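Local coordinates for DUF3256 domain-containing protein (Porphyromonas gingivalis W83, PDB 2P3P) that is of unknown function but binds a magnesium ion and is probably anchored in a membrane by a transmembrane helix, at residues L17-E21 with S22-I26; V27-E30 with E31-D34. All blocks are in the same frame, centred on the assembly; numbering follows the deposited sequence. Where two conformers were deposited one is given.

Contact 1 of 2, residues L17-E21 with S22-I26; sequences LAMPE and SVLPI
The backbone O of P20 accepts from V23 N at 3.0 Å, but the N-H points well off the oxygen (132°) and the bond is weak. One residue on, L24 N reaches back to E21 O at 3.2 Å, again weakly and still less straight. E21 O is approached from the next residue as well: P25 has no N-H to offer, and its ring carbon CD lies 3.3 Å from that oxygen. A third closure follows at once, I26 N bonding to L24 O across the inverse gamma turn centred on P25. With E21, S22 and V23 all near the right-handed helical values of phi and psi, the first two bonds close overlapping type I beta turns, P20-V23 and E21-L24. They put a tight kink into the connection between helix 11-18 and helix 29-39, on one side of the seven-stranded antiparallel sheet. The apolar packing is made by M19 and P20, leading into the turns, and by V23 and L24 within them. V23 divides its methyls: CG2 rests against the P20 ring, 3.9 Å from P20 CG, while CG1 meets M19 CG at 4.1 Å. The extended chi1 and chi2 of selenomethionine M19 carry SE to 4.0 Å from L24 CB, and the bend at chi3 (64°) keeps CE against the same leucine, the two side chains crossing obliquely. Beyond this pair, M80 on strand 77-84 touches both side chains, V78 of that strand adds to L24, and W114 packs against M19, P20 and V23.

Contact 2 of 2, residues V27-E30 with E31-D34; sequences VTME and ERND
Carboxylate oxygen OE1 of E31 takes part in two hydrogen bonds, one from T28 N at 2.9 Å and one with S53 OG of the loop after strand 47-52. The T28 bond is nearly straight (169°) but arrives on the anti side of the carboxylate, 27° out of its plane. E31 OE2 takes S54 N, so three bonds fix the rotation of the group, and its charge beside the first turn of helix 29-39 would be expected to suit the helix end. T28 repays E31 with its hydroxyl: chi1 of 60° swings OG1 between the backbone N and carbonyl, where it accepts from E31 N at 3.0 Å. V27 lies over this exchange, its CB 3.4 Å from E31 OE1 and its CG2 3.8 Å from R32 CB, while the valine also packs on L51, V59 and F61 of the sheet. The buried R32 side chain bends back toward the start of the helix. There NH2, which has M19 O as a second partner, donates to a water at the guanidinium edge, 2.9 Å away and in plane, and this water in turn donates to V27 O at 2.8 Å. Selenomethionine M29 approaches the same group obliquely, SE lying 3.5 Å from R32 NH1. Further on, R32 N, N33 N and D34 N bond to the carbonyls of T28, M29 and E30, the regular i to i+4 pattern of an alpha helix, and the D34 carboxylate bridges to R37. The reciprocal side chain to backbone bonds of T28, at the N-cap, and E31 make a classic capping box at the start of an alpha helix.

Contacts 1 and 2 follow directly along the chain, their centres about 9 Å apart, and two hydrogen bonds tie them together. R32 NH2 of contact 2 donates to M19 O of contact 1 at 2.8 Å, so the buried arginine reaches the loop just after helix 11-18. E21 OE1, at the end of an extended side chain, accepts from M29 N at 2.9 Å and thus occupies an N-H in the first turn of helix 29-39 that the capping box leaves aside. M29 CE also packs 3.3 Å from M19 O. Together the contacts join the two N-terminal helices, away from the magnesium-binding residue S149.

Contact 1 of 2, residues L17-E21 with S22-I26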
loop_
_atom_site.group_PDB
_atom_site.type_symbol
_atom_site.label_atom_id
_atom_site.label_comp_id
_atom_site.label_asym_id
_atom_site.label_seq_id
_atom_site.Cartn_x
_atom_site.Cartn_y
_atom_site.Cartn_z
ATOM N N LEU A 17 -8.646 13.745 10.235
ATOM C CA LEU A 17 -8.563 14.747 11.273
ATOM C C LEU A 17 -8.698 14.082 12.672
ATOM O O LEU A 17 -8.032 14.494 13.623
ATOM C CB LEU A 17 -9.664 15.777 11.093
ATOM C CG LEU A 17 -9.525 16.790 9.961
ATOM C CD1 LEU A 17 -10.830 17.547 9.787
ATOM C CD2 LEU A 17 -8.393 17.780 10.260
ATOM N N ALA A 18 -9.573 13.088 12.779
ATOM C CA ALA A 18 -9.818 12.380 14.063
ATOM C C ALA A 18 -8.974 11.120 14.309
ATOM O O ALA A 18 -9.175 10.398 15.296
ATOM C CB ALA A 18 -11.300 12.044 14.180
HETATM N N MSE A 19 -8.021 10.835 13.434
HETATM C CA MSE A 19 -7.140 9.672 13.610
HETATM C C MSE A 19 -6.288 9.897 14.876
HETATM O O MSE A 19 -5.706 10.957 15.033
HETATM C CB MSE A 19 -6.247 9.537 12.378
HETATM C CG MSE A 19 -5.294 8.349 12.367
HETATM SE SE MSE A 19 -4.229 8.396 10.736
HETATM C CE MSE A 19 -3.303 10.055 11.126
ATOM N N PRO A 20 -6.262 8.929 15.810
ATOM C CA PRO A 20 -5.421 9.100 16.988
ATOM C C PRO A 20 -3.944 9.183 16.555
ATOM O O PRO A 20 -3.483 8.440 15.655
ATOM C CB PRO A 20 -5.652 7.809 17.797
ATOM C CG PRO A 20 -7.002 7.258 17.335
ATOM C CD PRO A 20 -7.043 7.669 15.838
ATOM N N GLU A 21 -3.204 10.071 17.198
ATOM C CA GLU A 21 -1.759 10.159 16.953
ATOM C C GLU A 21 -1.059 8.787 17.093
ATOM O O GLU A 21 -0.142 8.466 16.320
ATOM C CB GLU A 21 -1.125 11.169 17.916
ATOM C CG GLU A 21 0.344 11.407 17.657
ATOM C CD GLU A 21 0.936 12.532 18.509
ATOM O OE1 GLU A 21 0.236 13.509 18.838
ATOM O OE2 GLU A 21 2.129 12.436 18.826
ATOM N N SER A 22 -1.454 8.011 18.105
ATOM C CA SER A 22 -0.827 6.701 18.367
ATOM C C SER A 22 -1.023 5.744 17.227
ATOM O O SER A 22 -0.163 4.946 16.977
ATOM C CB SER A 22 -1.313 6.098 19.683
ATOM O OG SER A 22 -0.475 5.021 20.139
ATOM N N VAL A 23 -2.139 5.862 16.481
ATOM C CA VAL A 23 -2.384 4.984 15.315
ATOM C C VAL A 23 -1.381 5.244 14.180
ATOM O O VAL A 23 -0.953 4.303 13.487
ATOM C CB VAL A 23 -3.876 5.122 14.821
ATOM C CG1 VAL A 23 -4.074 4.595 13.389
ATOM C CG2 VAL A 23 -4.803 4.416 15.768
ATOM N N LEU A 24 -0.983 6.494 14.001
ATOM C CA LEU A 24 0.063 6.860 13.028
ATOM C C LEU A 24 0.829 8.135 13.429
ATOM O O LEU A 24 0.548 9.237 12.928
ATOM C CB LEU A 24 -0.587 6.991 11.646
ATOM C CG LEU A 24 0.309 7.079 10.417
ATOM C CD1 LEU A 24 0.899 5.746 10.105
ATOM C CD2 LEU A 24 -0.518 7.617 9.215
ATOM N N PRO A 25 1.828 7.991 14.323
ATOM C CA PRO A 25 2.616 9.069 14.912
ATOM C C PRO A 25 3.772 9.577 14.064
ATOM O O PRO A 25 4.932 9.642 14.524
ATOM C CB PRO A 25 3.107 8.442 16.206
ATOM C CG PRO A 25 3.315 7.031 15.874
ATOM C CD PRO A 25 2.212 6.686 14.897
ATOM N N ILE A 26 3.433 9.882 12.806
ATOM C CA ILE A 26 4.330 10.466 11.828
ATOM C C ILE A 26 4.520 11.950 12.075
ATOM O O ILE A 26 5.621 12.497 11.888
ATOM C CB ILE A 26 3.764 10.213 10.386
ATOM C CG1 ILE A 26 3.662 8.712 10.151
ATOM C CG2 ILE A 26 4.608 10.912 9.309
ATOM C CD1 ILE A 26 4.829 7.976 10.599
#

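Contact 2 of 2, residues V27-E30 with E31-D34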
loop_
_atom_site.group_PDB
_atom_site.type_symbol
_atom_site.label_atom_id
_atom_site.label_comp_id
_atom_site.label_asym_id
_atom_site.label_seq_id
_atom_site.Cartn_x
_atom_site.Cartn_y
_atom_site.Cartn_z
ATOM N N VAL A 27 3.419 12.587 12.453
ATOM C CA VAL A 27 3.391 13.973 12.909
ATOM C C VAL A 27 2.560 13.985 14.173
ATOM O O VAL A 27 1.795 13.034 14.437
ATOM C CB VAL A 27 2.761 14.974 11.864
ATOM C CG1 VAL A 27 3.627 15.132 10.594
ATOM C CG2 VAL A 27 1.303 14.605 11.496
ATOM N N THR A 28 2.651 15.050 14.949
ATOM C CA THR A 28 1.817 15.149 16.163
ATOM C C THR A 28 0.388 15.460 15.778
ATOM O O THR A 28 0.122 15.876 14.647
ATOM C CB THR A 28 2.319 16.249 17.134
ATOM O OG1 THR A 28 2.293 17.501 16.453
ATOM C CG2 THR A 28 3.735 15.964 17.628
HETATM N N MSE A 29 -0.534 15.327 16.735
HETATM C CA MSE A 29 -1.951 15.626 16.473
HETATM C C MSE A 29 -2.092 17.101 16.068
HETATM O O MSE A 29 -2.793 17.453 15.113
HETATM C CB MSE A 29 -2.791 15.327 17.721
HETATM C CG MSE A 29 -4.246 15.734 17.617
HETATM SE SE MSE A 29 -5.143 14.660 16.243
HETATM C CE MSE A 29 -5.863 13.251 17.343
ATOM N N GLU A 30 -1.388 17.943 16.799
ATOM C CA GLU A 30 -1.391 19.374 16.561
ATOM C C GLU A 30 -0.777 19.768 15.209
ATOM O O GLU A 30 -1.338 20.594 14.523
ATOM C CB GLU A 30 -0.711 20.099 17.735
ATOM C CG GLU A 30 -1.363 19.784 19.080
ATOM C CD GLU A 30 -0.576 18.776 19.926
ATOM O OE1 GLU A 30 -0.121 17.723 19.381
ATOM O OE2 GLU A 30 -0.428 19.062 21.137
ATOM N N GLU A 31 0.357 19.184 14.829
ATOM C CA GLU A 31 0.887 19.366 13.486
ATOM C C GLU A 31 -0.134 18.952 12.400
ATOM O O GLU A 31 -0.333 19.648 11.406
ATOM C CB GLU A 31 2.200 18.574 13.311
ATOM C CG GLU A 31 3.382 19.198 14.067
ATOM C CD GLU A 31 4.593 18.316 14.067
ATOM O OE1 GLU A 31 4.444 17.088 13.923
ATOM O OE2 GLU A 31 5.698 18.849 14.166
ATOM N N ARG A 32 -0.740 17.781 12.571
ATOM C CA ARG A 32 -1.756 17.304 11.642
ATOM C C ARG A 32 -2.965 18.235 11.524
ATOM O O ARG A 32 -3.387 18.600 10.409
ATOM C CB ARG A 32 -2.231 15.913 12.045
ATOM C CG ARG A 32 -3.273 15.325 11.106
ATOM C CD ARG A 32 -3.253 13.797 10.987
ATOM N NE ARG A 32 -2.912 13.115 12.239
ATOM C CZ ARG A 32 -3.757 12.776 13.206
ATOM N NH1 ARG A 32 -5.063 13.057 13.123
ATOM N NH2 ARG A 32 -3.272 12.168 14.290
ATOM N N ASN A 33 -3.525 18.622 12.655
ATOM C CA ASN A 33 -4.720 19.439 12.607
ATOM C C ASN A 33 -4.377 20.882 12.184
ATOM O O ASN A 33 -5.199 21.544 11.562
ATOM C CB ASN A 33 -5.567 19.286 13.884
ATOM C CG ASN A 33 -6.678 18.230 13.715
ATOM O OD1 ASN A 33 -6.409 17.015 13.652
ATOM N ND2 ASN A 33 -7.915 18.706 13.558
ATOM N N ASP A 34 -3.141 21.327 12.423
ATOM C CA ASP A 34 -2.668 22.635 11.893
ATOM C C ASP A 34 -2.416 22.553 10.352
ATOM O O ASP A 34 -2.785 23.459 9.616
ATOM C CB ASP A 34 -1.435 23.194 12.663
ATOM C CG ASP A 34 -1.739 23.611 14.145
ATOM O OD1 ASP A 34 -2.909 23.832 14.552
ATOM O OD2 ASP A 34 -0.777 23.740 14.938
HETATM O O HOH W 1 -0.464 11.751 13.501
#